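Local coordinates for protein HpuA (Kingella denitrificans ATCC 33394, PDB 5EC6) that probably acts as an outer-membrane lipoprotein receptor that binds haemoglobin, consistent with a role in acquiring haem iron, at residues P102-M107 and R188-S193; T172-Y177 and D311-T316; P51-K56 and M65-E70. One frame throughout, in Å; residues are numbered along the deposited sequence.

How the contacts relate
From the N terminus, contact 3 comes first: 51-56 and 65-70 pair across only eight intervening residues and close a hairpin, with no touch to either later contact. Contact 1 opens at 102-107 and contact 2 at 172-177; contact 1 then closes at 188-193, after 80 intervening residues, and contact 2 at 311-316, after 133. The two long loops therefore cross. Contact 1 joins strand 104-109 to strand 188-191, which pairs with strand 174-185, where contact 2 begins, so both reach the same run of antiparallel strands while their centres lie about 31 Å apart. Contact 2 fastens the segment following strand 298-308, and contacts 2 and 3 lie on opposite sides of the chain's centre.

Contact 1: P102-M107 and R188-S193; sequences PNSHPM and RAVTSS
Backbone pairing of Ser-104 to His-105 with Ala-189 to Val-190 forms a short antiparallel ladder, the strand directions 151° apart. His-105 and Ala-189 exchange two hydrogen bonds, His-105 N to Ala-189 O (2.8 Å) and Ala-189 N to His-105 O (3.0 Å). Asn-103 O takes the N-H of Thr-191.

Among the side-chain bonds, Arg-188 NE gives a short, fairly straight bond to Ser-104 OG (2.6 Å, 159°), supplemented weakly by NH2. A bend at chi3 (83°) swings the guanidinium back across the neighbouring strand, where one face covers the peptide linking His-105 to Pro-106; Pro-106 N lies 3.3 Å above its plane. Next along the ladder, the His-105 ring presents its edge to Thr-191. His-105 NE2 and Thr-191 OG1 are hydrogen-bonded at 2.9 Å, while His-105 ND1 is held by the backbone N of Ile-90, so bonds at both nitrogens fix the rotation of the ring.

Two waters extend the grip beyond the ladder. One lies within bonding distance of Asn-103 OD1, Thr-191 OG1 and Ser-192 O; the other runs from Asn-103 ND2 to Ser-193 OG, which is also bonded to Asn-228.

Apolar packing is slight: Met-107 CG meets Ala-189 CB at 4.2 Å. Both side chains also touch Ile-117 of strand 115-118, which flanks strand 104-109 within the antiparallel framework. Beyond strand 188-191 lies strand 174-185, bound through Val-190 to Arg-183 and through Ser-192 to Gly-181.

Contact 2: T172-Y177 and D311-T316; sequences TGKATY and DTSTDT
Gly-173 and Asp-311 bring their backbones together without forming a strand pair: Gly-173, with a positive phi of 84°, directs its CA hydrogen at Asp-311 O (CA to O 3.4 Å).

The side-chain contact belongs to Lys-174; it and Ser-313 each have two modelled conformers, and their bonds hold for the one described. The lysine chain passes Asp-311, and a bend at chi3 (69°) carries CD past Ser-313 and NZ into the curve of the 311-316 loop. There Lys-174 NZ makes a salt bridge to Asp-315 OD1 (3.0 Å), meeting that oxygen nearly end-on, and a hydrogen bond to Asp-315 O (2.9 Å) from well above the carbonyl plane. Asp-315 OD1 is also hydrogen-bonded to Ser-317 OG. Ser-317 O is a further acceptor for NZ, Ser-313 OG a weak one. A water spans from NZ to Asp-311 OD2. The ammonium is thus gripped by a loop whose shape is held by its own turns: Asp-311 OD1 accepts from Ser-313 N (2.8 Å) in an Asx turn, and Ser-313 OG from Asp-315 N (3.0 Å) in an ST turn.

Asn-215 and Asn-217 bind loop carbonyls. The contact lays the segment following strand 298-308 against the start of strand 174-185, which pairs with strands 208-215 and 298-308, among others.

Contact 3: P51-K56 and M65-E70; sequences PFTITK and MLTNQE
The Glu-70 carboxylate lies flat against Ile-54, whose CD1 sits over one of its faces, 3.6 Å from Glu-70 OE1. Lys-56 arrives from the opposite direction to Glu-70, its extended chain bringing Lys-56 NZ to Glu-70 OE2 in a long, weak salt bridge (3.3 Å). A water between Lys-56 NZ and Glu-70 OE1 reinforces the link, and a second water donates to both Glu-70 OE2 and Ile-54 O, so neighbours at both oxygens limit the rotation of the carboxylate. The Phe-52 ring, by contrast, leads away from the partner strand and meets the ring of Tyr-80 with planes nearly perpendicular.

On the opposite face of the sheet, threonines face each other. Thr-55 OG1 and Thr-67 OG1 are hydrogen-bonded at 2.8 Å; with OG1 anti to the carbonyl carbon in both residues (chi1 -59° and -62°), the hydroxyls meet between the strands. The methyl of Thr-67 continues to that of Thr-53, the two CG2 atoms being tightly packed at 3.5 Å. Met-65, bent twice along its chain, curls its CE back to within 3.7 Å of Thr-55 CG2.

Beneath these side chains runs a regular antiparallel ladder. Phe-52 with Glu-70, Ile-54 with Asn-68 and Lys-56 with Leu-66 each exchange a pair of backbone bonds; at the intervening non-hydrogen-bonded pairs, the CA hydrogens of Thr-55, Thr-67 and Gln-69 point at the carbonyl oxygens of Leu-66, Ile-54 and Phe-52.

These residues belong to the hairpin formed by strands 48-57 and 65-74, largely at the surface. In its small antiparallel sheet, strand 29-31 borders the first arm, where Ile-29 packs on Phe-52 and Ile-54, and strand 80-81 borders the second.

Contact 1: P102-M107 and R188-S193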
ATOM      1  N   PRO A 102      11.115  11.791  -4.386  1.00 22.74           N
ATOM      2  CA  PRO A 102      10.817  13.159  -3.938  1.00 24.05           C
ATOM      3  C   PRO A 102       9.846  13.144  -2.750  1.00 21.82           C
ATOM      4  O   PRO A 102       9.039  12.215  -2.668  1.00 23.97           O
ATOM      5  CB  PRO A 102      10.147  13.777  -5.151  1.00 26.34           C
ATOM      6  CG  PRO A 102      10.584  12.950  -6.310  1.00 27.17           C
ATOM      7  CD  PRO A 102      10.720  11.551  -5.780  1.00 24.81           C
ATOM      8  N   ASN A 103       9.936  14.104  -1.853  1.00 23.32           N
ATOM      9  CA  ASN A 103       9.088  14.106  -0.661  1.00 21.58           C
ATOM     10  C   ASN A 103       7.738  14.789  -0.812  1.00 21.70           C
ATOM     11  O   ASN A 103       6.931  14.759   0.115  1.00 21.25           O
ATOM     12  CB  ASN A 103       9.821  14.683   0.530  1.00 21.65           C
ATOM     13  CG  ASN A 103      11.074  13.908   0.886  1.00 22.50           C
ATOM     14  OD1 ASN A 103      11.193  12.720   0.653  1.00 22.99           O
ATOM     15  ND2 ASN A 103      12.001  14.594   1.501  1.00 26.15           N
ATOM     16  N   SER A 104       7.489  15.415  -1.974  1.00 21.94           N
ATOM     17  CA  SER A 104       6.235  16.116  -2.255  1.00 22.99           C
ATOM     18  C   SER A 104       5.843  15.830  -3.686  1.00 21.27           C
ATOM     19  O   SER A 104       6.726  15.743  -4.574  1.00 25.86           O
ATOM     20  CB  SER A 104       6.424  17.629  -2.051  1.00 25.91           C
ATOM     21  OG  SER A 104       5.207  18.315  -2.215  1.00 29.94           O
ATOM     22  N   HIS A 105       4.541  15.660  -3.925  1.00 21.88           N
ATOM     23  CA  HIS A 105       3.994  15.229  -5.208  1.00 21.57           C
ATOM     24  C   HIS A 105       2.658  15.903  -5.460  1.00 22.19           C
ATOM     25  O   HIS A 105       1.846  16.074  -4.555  1.00 22.24           O
ATOM     26  CB  HIS A 105       3.792  13.711  -5.297  1.00 23.72           C
ATOM     27  CG  HIS A 105       4.885  12.920  -4.671  1.00 21.66           C
ATOM     28  ND1 HIS A 105       5.764  12.178  -5.411  1.00 21.77           N
ATOM     29  CD2 HIS A 105       5.204  12.701  -3.373  1.00 20.23           C
ATOM     30  CE1 HIS A 105       6.619  11.578  -4.608  1.00 21.44           C
ATOM     31  NE2 HIS A 105       6.307  11.894  -3.363  1.00 20.44           N
ATOM     32  N   PRO A 106       2.416  16.338  -6.704  1.00 22.25           N
ATOM     33  CA  PRO A 106       1.089  16.845  -7.021  1.00 22.82           C
ATOM     34  C   PRO A 106       0.033  15.720  -7.090  1.00 21.36           C
ATOM     35  O   PRO A 106       0.338  14.634  -7.555  1.00 23.18           O
ATOM     36  CB  PRO A 106       1.304  17.458  -8.428  1.00 23.09           C
ATOM     37  CG  PRO A 106       2.356  16.616  -9.051  1.00 24.64           C
ATOM     38  CD  PRO A 106       3.291  16.263  -7.895  1.00 24.19           C
ATOM     39  N   MET A 107      -1.179  15.985  -6.635  1.00 20.41           N
ATOM     40  CA  MET A 107      -2.283  15.058  -6.775  1.00 21.68           C
ATOM     41  C   MET A 107      -3.040  15.378  -8.052  1.00 24.85           C
ATOM     42  O   MET A 107      -3.087  16.549  -8.477  1.00 26.87           O
ATOM     43  CB  MET A 107      -3.210  15.188  -5.584  1.00 23.59           C
ATOM     44  CG  MET A 107      -2.495  14.949  -4.249  1.00 22.48           C
ATOM     45  SD  MET A 107      -3.570  15.063  -2.795  1.00 25.45           S
ATOM     46  CE  MET A 107      -4.587  13.617  -2.926  1.00 23.62           C
ATOM     47  N   ARG A 188      -0.922  18.856  -1.544  1.00 29.20           N
ATOM     48  CA  ARG A 188       0.085  17.955  -2.080  1.00 25.95           C
ATOM     49  C   ARG A 188       0.160  16.684  -1.253  1.00 22.67           C
ATOM     50  O   ARG A 188      -0.096  16.666  -0.053  1.00 23.52           O
ATOM     51  CB  ARG A 188       1.441  18.609  -2.134  1.00 29.84           C
ATOM     52  CG  ARG A 188       1.446  19.529  -3.378  1.00 35.41           C
ATOM     53  CD  ARG A 188       2.675  20.347  -3.414  1.00 34.62           C
ATOM     54  NE  ARG A 188       3.795  19.635  -3.990  1.00 35.25           N
ATOM     55  CZ  ARG A 188       4.010  19.383  -5.273  1.00 34.33           C
ATOM     56  NH1 ARG A 188       3.141  19.731  -6.255  1.00 33.64           N
ATOM     57  NH2 ARG A 188       5.135  18.762  -5.577  1.00 32.95           N
ATOM     58  N   ALA A 189       0.535  15.648  -1.936  1.00 21.01           N
ATOM     59  CA  ALA A 189       0.954  14.435  -1.275  1.00 20.68           C
ATOM     60  C   ALA A 189       2.389  14.543  -0.800  1.00 20.33           C
ATOM     61  O   ALA A 189       3.276  14.988  -1.537  1.00 22.27           O
ATOM     62  CB  ALA A 189       0.823  13.274  -2.251  1.00 21.05           C
ATOM     63  N   VAL A 190       2.641  14.110   0.431  1.00 18.87           N
ATOM     64  CA  VAL A 190       3.964  14.161   0.988  1.00 18.54           C
ATOM     65  C   VAL A 190       4.328  12.751   1.473  1.00 19.72           C
ATOM     66  O   VAL A 190       3.476  12.021   1.984  1.00 19.79           O
ATOM     67  CB  VAL A 190       4.098  15.206   2.108  1.00 20.51           C
ATOM     68  CG1 VAL A 190       3.970  16.608   1.504  1.00 20.70           C
ATOM     69  CG2 VAL A 190       3.080  15.061   3.220  1.00 19.78           C
ATOM     70  N   THR A 191       5.569  12.394   1.250  1.00 17.79           N
ATOM     71  CA  THR A 191       6.039  11.021   1.483  1.00 17.71           C
ATOM     72  C   THR A 191       7.222  10.950   2.412  1.00 20.23           C
ATOM     73  O   THR A 191       8.050  11.888   2.544  1.00 19.13           O
ATOM     74  CB  THR A 191       6.299  10.287   0.171  1.00 19.90           C
ATOM     75  OG1 THR A 191       7.135  11.092  -0.711  1.00 20.01           O
ATOM     76  CG2 THR A 191       4.998   9.950  -0.515  1.00 19.23           C
ATOM     77  N   SER A 192       7.328   9.811   3.099  1.00 18.40           N
ATOM     78  CA  SER A 192       8.435   9.538   3.995  1.00 17.79           C
ATOM     79  C   SER A 192       9.760   9.399   3.239  1.00 18.16           C
ATOM     80  O   SER A 192       9.790   9.089   2.056  1.00 19.29           O
ATOM     81  CB  SER A 192       8.142   8.260   4.796  1.00 18.62           C
ATOM     82  OG  SER A 192       7.918   7.177   3.936  1.00 16.51           O
ATOM     83  N   SER A 193      10.866   9.649   3.949  1.00 19.63           N
ATOM     84  CA  SER A 193      12.180   9.728   3.283  1.00 21.97           C
ATOM     85  C   SER A 193      12.593   8.414   2.726  1.00 21.69           C
ATOM     86  O   SER A 193      12.523   7.356   3.404  1.00 21.69           O
ATOM     87  CB  SER A 193      13.251  10.240   4.231  1.00 22.55           C
ATOM     88  OG  SER A 193      12.921  11.539   4.673  1.00 24.41           O
TER
HETATM   89  O   HOH W   1       9.686  10.466  -0.259  1.00 23.18           O
HETATM   90  O   HOH W   2      14.234  13.238   2.927  1.00 28.13           O

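Contact 2: T172-Y177 and D311-T316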
ATOM      1  N   THR A 172       4.768 -18.258  12.554  1.00 16.30           N
ATOM      2  CA  THR A 172       5.978 -18.195  13.404  1.00 16.62           C
ATOM      3  C   THR A 172       7.052 -17.282  12.825  1.00 16.75           C
ATOM      4  O   THR A 172       7.071 -16.990  11.627  1.00 17.07           O
ATOM      5  CB  THR A 172       6.608 -19.598  13.617  1.00 18.45           C
ATOM      6  OG1 THR A 172       7.119 -20.115  12.367  1.00 18.00           O
ATOM      7  CG2 THR A 172       5.566 -20.579  14.190  1.00 19.84           C
ATOM      8  N   GLY A 173       7.981 -16.859  13.658  1.00 16.15           N
ATOM      9  CA  GLY A 173       9.152 -16.154  13.197  1.00 17.08           C
ATOM     10  C   GLY A 173       8.905 -14.663  13.005  1.00 14.96           C
ATOM     11  O   GLY A 173       8.085 -14.093  13.649  1.00 15.78           O
ATOM     12  N   LYS A 174       9.700 -14.079  12.129  1.00 14.81           N
ATOM     13  CA  LYS A 174       9.719 -12.631  11.963  0.52 14.95           C
ATOM     14  C   LYS A 174       9.795 -12.300  10.471  1.00 14.55           C
ATOM     15  O   LYS A 174      10.308 -13.067   9.670  1.00 15.13           O
ATOM     16  CB  LYS A 174      10.880 -11.985  12.725  0.52 15.48           C
ATOM     17  CG  LYS A 174      10.621 -11.903  14.224  0.52 15.79           C
ATOM     18  CD  LYS A 174      11.809 -11.363  15.021  0.52 16.37           C
ATOM     19  CE  LYS A 174      12.066  -9.880  14.757  0.52 16.87           C
ATOM     20  NZ  LYS A 174      13.134  -9.283  15.620  0.52 16.62           N
ATOM     21  N   ALA A 175       9.292 -11.117  10.139  1.00 14.54           N
ATOM     22  CA  ALA A 175       9.465 -10.558   8.785  1.00 14.60           C
ATOM     23  C   ALA A 175       9.628  -9.054   8.866  1.00 15.16           C
ATOM     24  O   ALA A 175       9.020  -8.409   9.718  1.00 16.06           O
ATOM     25  CB  ALA A 175       8.220 -10.831   7.976  1.00 15.27           C
ATOM     26  N   THR A 176      10.467  -8.536   7.988  1.00 14.66           N
ATOM     27  CA  THR A 176      10.744  -7.111   7.895  1.00 15.03           C
ATOM     28  C   THR A 176      10.321  -6.590   6.527  1.00 15.75           C
ATOM     29  O   THR A 176      10.638  -7.164   5.479  1.00 16.45           O
ATOM     30  CB  THR A 176      12.246  -6.885   8.150  1.00 15.83           C
ATOM     31  OG1 THR A 176      12.543  -7.293   9.497  1.00 15.83           O
ATOM     32  CG2 THR A 176      12.643  -5.471   7.993  1.00 16.25           C
ATOM     33  N   TYR A 177       9.647  -5.442   6.570  1.00 14.73           N
ATOM     34  CA  TYR A 177       9.026  -4.803   5.412  1.00 15.03           C
ATOM     35  C   TYR A 177       9.663  -3.418   5.209  1.00 16.08           C
ATOM     36  O   TYR A 177       9.995  -2.724   6.167  1.00 16.63           O
ATOM     37  CB  TYR A 177       7.514  -4.667   5.606  1.00 15.39           C
ATOM     38  CG  TYR A 177       6.775  -5.980   5.744  1.00 13.85           C
ATOM     39  CD1 TYR A 177       6.746  -6.659   6.976  1.00 15.90           C
ATOM     40  CD2 TYR A 177       6.121  -6.547   4.663  1.00 14.49           C
ATOM     41  CE1 TYR A 177       6.139  -7.885   7.098  1.00 15.31           C
ATOM     42  CE2 TYR A 177       5.478  -7.746   4.772  1.00 14.70           C
ATOM     43  CZ  TYR A 177       5.491  -8.443   5.974  1.00 15.19           C
ATOM     44  OH  TYR A 177       4.842  -9.655   6.109  1.00 15.50           O
ATOM     45  N   ASP A 311      12.887 -17.802  13.187  1.00 20.46           N
ATOM     46  CA  ASP A 311      13.412 -16.869  14.162  1.00 20.34           C
ATOM     47  C   ASP A 311      12.669 -17.016  15.471  1.00 19.73           C
ATOM     48  O   ASP A 311      11.445 -17.015  15.486  1.00 20.08           O
ATOM     49  CB  ASP A 311      13.253 -15.437  13.607  1.00 20.29           C
ATOM     50  CG  ASP A 311      14.090 -14.419  14.369  1.00 23.71           C
ATOM     51  OD1 ASP A 311      14.371 -14.625  15.558  1.00 28.74           O
ATOM     52  OD2 ASP A 311      14.554 -13.478  13.752  1.00 21.26           O
ATOM     53  N   THR A 312      13.427 -17.213  16.571  1.00 20.00           N
ATOM     54  CA  THR A 312      12.838 -17.390  17.872  1.00 21.58           C
ATOM     55  C   THR A 312      12.917 -16.109  18.738  1.00 22.14           C
ATOM     56  O   THR A 312      12.572 -16.137  19.931  1.00 23.78           O
ATOM     57  CB  THR A 312      13.551 -18.536  18.624  1.00 23.31           C
ATOM     58  OG1 THR A 312      14.935 -18.213  18.727  1.00 25.20           O
ATOM     59  CG2 THR A 312      13.356 -19.840  17.884  1.00 27.13           C
ATOM     60  N   SER A 313      13.320 -14.989  18.137  0.58 21.58           N
ATOM     61  CA  SER A 313      13.286 -13.692  18.820  0.58 21.06           C
ATOM     62  C   SER A 313      11.922 -13.365  19.410  0.58 20.21           C
ATOM     63  O   SER A 313      10.860 -13.731  18.853  0.58 21.05           O
ATOM     64  CB  SER A 313      13.716 -12.591  17.842  0.58 20.48           C
ATOM     65  OG  SER A 313      13.585 -11.300  18.378  0.58 20.23           O
ATOM     66  N   THR A 314      11.937 -12.626  20.515  1.00 20.38           N
ATOM     67  CA  THR A 314      10.703 -12.078  21.066  1.00 21.16           C
ATOM     68  C   THR A 314      10.612 -10.556  20.946  1.00 18.98           C
ATOM     69  O   THR A 314       9.742  -9.928  21.554  1.00 20.46           O
ATOM     70  CB  THR A 314      10.575 -12.451  22.562  1.00 23.33           C
ATOM     71  OG1 THR A 314      11.698 -11.964  23.262  1.00 24.33           O
ATOM     72  CG2 THR A 314      10.495 -13.963  22.746  1.00 24.90           C
ATOM     73  N   ASP A 315      11.453  -9.957  20.093  1.00 19.06           N
ATOM     74  CA  ASP A 315      11.360  -8.516  19.899  1.00 19.24           C
ATOM     75  C   ASP A 315      11.060  -8.149  18.421  1.00 17.26           C
ATOM     76  O   ASP A 315      10.969  -9.038  17.564  1.00 18.43           O
ATOM     77  CB  ASP A 315      12.642  -7.831  20.407  1.00 20.98           C
ATOM     78  CG  ASP A 315      13.862  -8.118  19.571  1.00 23.25           C
ATOM     79  OD1 ASP A 315      13.810  -8.283  18.340  1.00 20.08           O
ATOM     80  OD2 ASP A 315      14.968  -8.193  20.193  1.00 28.33           O
ATOM     81  N   THR A 316      10.826  -6.860  18.172  1.00 17.55           N
ATOM     82  CA  THR A 316      10.539  -6.372  16.818  1.00 16.84           C
ATOM     83  C   THR A 316      11.745  -5.719  16.167  1.00 16.43           C
ATOM     84  O   THR A 316      11.583  -4.945  15.221  1.00 17.19           O
ATOM     85  CB  THR A 316       9.355  -5.429  16.770  1.00 18.37           C
ATOM     86  OG1 THR A 316       9.479  -4.416  17.775  1.00 20.18           O
ATOM     87  CG2 THR A 316       8.061  -6.247  17.013  1.00 20.92           C
TER
HETATM   88  O   HOH W   3      15.488 -11.258  15.107  1.00 20.41           O

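Contact 3: P51-K56 and M65-E70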
ATOM      1  N   PRO A  51     -12.775  -4.925  -7.255  1.00 19.08           N
ATOM      2  CA  PRO A  51     -12.372  -5.658  -8.500  1.00 18.36           C
ATOM      3  C   PRO A  51     -13.489  -5.667  -9.554  1.00 19.54           C
ATOM      4  O   PRO A  51     -14.684  -5.789  -9.227  1.00 18.76           O
ATOM      5  CB  PRO A  51     -12.146  -7.071  -7.995  1.00 19.51           C
ATOM      6  CG  PRO A  51     -13.120  -7.232  -6.854  1.00 20.61           C
ATOM      7  CD  PRO A  51     -13.241  -5.859  -6.219  1.00 21.07           C
ATOM      8  N   PHE A  52     -13.073  -5.606 -10.816  1.00 19.09           N
ATOM      9  CA  PHE A  52     -13.988  -5.584 -11.959  1.00 20.03           C
ATOM     10  C   PHE A  52     -13.417  -6.451 -13.081  1.00 21.71           C
ATOM     11  O   PHE A  52     -12.221  -6.706 -13.164  1.00 20.75           O
ATOM     12  CB  PHE A  52     -14.148  -4.148 -12.481  1.00 18.97           C
ATOM     13  CG  PHE A  52     -15.006  -3.295 -11.613  1.00 20.04           C
ATOM     14  CD1 PHE A  52     -14.429  -2.628 -10.534  1.00 20.00           C
ATOM     15  CD2 PHE A  52     -16.364  -3.241 -11.804  1.00 21.45           C
ATOM     16  CE1 PHE A  52     -15.191  -1.857  -9.732  1.00 21.32           C
ATOM     17  CE2 PHE A  52     -17.162  -2.495 -10.959  1.00 24.26           C
ATOM     18  CZ  PHE A  52     -16.565  -1.802  -9.934  1.00 22.07           C
ATOM     19  N   THR A  53     -14.324  -6.884 -13.948  1.00 20.38           N
ATOM     20  CA  THR A  53     -13.941  -7.471 -15.237  1.00 20.46           C
ATOM     21  C   THR A  53     -14.370  -6.491 -16.300  1.00 19.93           C
ATOM     22  O   THR A  53     -15.530  -6.110 -16.358  1.00 20.91           O
ATOM     23  CB  THR A  53     -14.635  -8.829 -15.390  1.00 22.20           C
ATOM     24  OG1 THR A  53     -14.199  -9.699 -14.334  1.00 23.85           O
ATOM     25  CG2 THR A  53     -14.259  -9.507 -16.721  1.00 23.96           C
ATOM     26  N   ILE A  54     -13.402  -6.020 -17.088  1.00 18.51           N
ATOM     27  CA  ILE A  54     -13.604  -4.906 -17.968  1.00 18.11           C
ATOM     28  C   ILE A  54     -13.289  -5.339 -19.409  1.00 20.59           C
ATOM     29  O   ILE A  54     -12.190  -5.851 -19.688  1.00 20.85           O
ATOM     30  CB  ILE A  54     -12.785  -3.711 -17.536  1.00 21.40           C
ATOM     31  CG1 ILE A  54     -13.303  -3.274 -16.151  1.00 20.19           C
ATOM     32  CG2 ILE A  54     -12.881  -2.585 -18.531  1.00 20.98           C
ATOM     33  CD1 ILE A  54     -12.724  -2.013 -15.628  1.00 21.00           C
ATOM     34  N   THR A  55     -14.244  -5.058 -20.282  1.00 19.13           N
ATOM     35  CA  THR A  55     -14.111  -5.373 -21.721  1.00 20.37           C
ATOM     36  C   THR A  55     -13.962  -4.084 -22.490  1.00 20.78           C
ATOM     37  O   THR A  55     -14.709  -3.100 -22.275  1.00 21.85           O
ATOM     38  CB  THR A  55     -15.305  -6.212 -22.165  1.00 19.65           C
ATOM     39  OG1 THR A  55     -15.374  -7.428 -21.416  1.00 22.57           O
ATOM     40  CG2 THR A  55     -15.175  -6.599 -23.647  1.00 22.14           C
ATOM     41  N   LYS A  56     -12.962  -4.053 -23.387  1.00 20.67           N
ATOM     42  CA  LYS A  56     -12.624  -2.859 -24.151  1.00 22.73           C
ATOM     43  C   LYS A  56     -12.323  -3.274 -25.592  1.00 22.22           C
ATOM     44  O   LYS A  56     -11.837  -4.351 -25.806  1.00 19.73           O
ATOM     45  CB  LYS A  56     -11.335  -2.181 -23.656  1.00 28.20           C
ATOM     46  CG  LYS A  56     -11.283  -1.914 -22.172  1.00 37.01           C
ATOM     47  CD  LYS A  56     -10.000  -1.201 -21.777  1.00 40.12           C
ATOM     48  CE  LYS A  56     -10.187  -0.436 -20.480  1.00 45.13           C
ATOM     49  NZ  LYS A  56      -8.882  -0.237 -19.801  1.00 50.36           N
ATOM     50  N   MET A  65     -12.797  -7.737 -29.043  1.00 19.16           N
ATOM     51  CA  MET A  65     -13.003  -7.226 -27.663  1.00 20.56           C
ATOM     52  C   MET A  65     -12.035  -7.935 -26.711  1.00 18.77           C
ATOM     53  O   MET A  65     -11.898  -9.178 -26.728  1.00 21.85           O
ATOM     54  CB  MET A  65     -14.450  -7.503 -27.275  1.00 22.00           C
ATOM     55  CG  MET A  65     -15.486  -6.883 -28.205  1.00 24.92           C
ATOM     56  SD  MET A  65     -15.323  -5.134 -28.439  1.00 26.32           S
ATOM     57  CE  MET A  65     -15.538  -4.558 -26.743  1.00 32.34           C
ATOM     58  N   LEU A  66     -11.363  -7.127 -25.893  1.00 18.59           N
ATOM     59  CA  LEU A  66     -10.367  -7.581 -24.959  1.00 19.30           C
ATOM     60  C   LEU A  66     -10.954  -7.486 -23.530  1.00 20.50           C
ATOM     61  O   LEU A  66     -11.368  -6.412 -23.120  1.00 21.28           O
ATOM     62  CB  LEU A  66      -9.139  -6.696 -25.053  1.00 20.33           C
ATOM     63  CG  LEU A  66      -8.518  -6.555 -26.468  1.00 21.04           C
ATOM     64  CD1 LEU A  66      -7.421  -5.547 -26.466  1.00 22.42           C
ATOM     65  CD2 LEU A  66      -8.062  -7.922 -26.983  1.00 21.99           C
ATOM     66  N   THR A  67     -10.924  -8.581 -22.807  1.00 20.15           N
ATOM     67  CA  THR A  67     -11.474  -8.643 -21.459  1.00 21.50           C
ATOM     68  C   THR A  67     -10.340  -8.889 -20.465  1.00 22.74           C
ATOM     69  O   THR A  67      -9.515  -9.790 -20.651  1.00 23.91           O
ATOM     70  CB  THR A  67     -12.505  -9.730 -21.388  1.00 22.22           C
ATOM     71  OG1 THR A  67     -13.566  -9.411 -22.277  1.00 22.71           O
ATOM     72  CG2 THR A  67     -13.075  -9.840 -19.992  1.00 24.03           C
ATOM     73  N   ASN A  68     -10.280  -8.075 -19.413  1.00 20.38           N
ATOM     74  CA  ASN A  68      -9.235  -8.232 -18.402  1.00 22.97           C
ATOM     75  C   ASN A  68      -9.813  -7.895 -17.029  1.00 20.57           C
ATOM     76  O   ASN A  68     -10.709  -7.109 -16.944  1.00 21.89           O
ATOM     77  CB  ASN A  68      -8.079  -7.304 -18.709  1.00 28.54           C
ATOM     78  CG  ASN A  68      -7.253  -7.819 -19.875  1.00 36.54           C
ATOM     79  OD1 ASN A  68      -6.602  -8.854 -19.747  1.00 39.06           O
ATOM     80  ND2 ASN A  68      -7.395  -7.191 -21.048  1.00 40.93           N
ATOM     81  N   GLN A  69      -9.200  -8.471 -16.010  1.00 21.62           N
ATOM     82  CA  GLN A  69      -9.446  -8.098 -14.602  1.00 21.25           C
ATOM     83  C   GLN A  69      -8.753  -6.811 -14.266  1.00 21.13           C
ATOM     84  O   GLN A  69      -7.580  -6.590 -14.646  1.00 22.35           O
ATOM     85  CB  GLN A  69      -8.961  -9.213 -13.700  1.00 23.22           C
ATOM     86  CG  GLN A  69      -9.767 -10.470 -13.819  1.00 27.76           C
ATOM     87  CD  GLN A  69      -9.288 -11.561 -12.858  1.00 30.71           C
ATOM     88  OE1 GLN A  69      -8.067 -11.682 -12.545  1.00 32.66           O
ATOM     89  NE2 GLN A  69     -10.226 -12.323 -12.360  1.00 34.15           N
ATOM     90  N   GLU A  70      -9.466  -5.916 -13.545  1.00 18.90           N
ATOM     91  CA  GLU A  70      -8.899  -4.652 -13.141  1.00 19.22           C
ATOM     92  C   GLU A  70      -9.348  -4.379 -11.701  1.00 16.88           C
ATOM     93  O   GLU A  70     -10.308  -4.978 -11.224  1.00 18.31           O
ATOM     94  CB  GLU A  70      -9.329  -3.494 -14.027  1.00 20.34           C
ATOM     95  CG  GLU A  70      -8.846  -3.664 -15.469  1.00 24.64           C
ATOM     96  CD  GLU A  70      -9.073  -2.462 -16.350  1.00 28.46           C
ATOM     97  OE1 GLU A  70      -9.185  -1.329 -15.854  1.00 33.26           O
ATOM     98  OE2 GLU A  70      -9.080  -2.671 -17.601  1.00 34.98           O
TER
HETATM   99  O   HOH W   4     -12.918 -11.891 -14.447  1.00 39.71           O
HETATM  100  O   HOH W   5      -9.723  -4.270 -19.351  1.00 35.37           O
HETATM  101  O   HOH W   6     -10.218   0.635 -17.440  1.00 49.23           O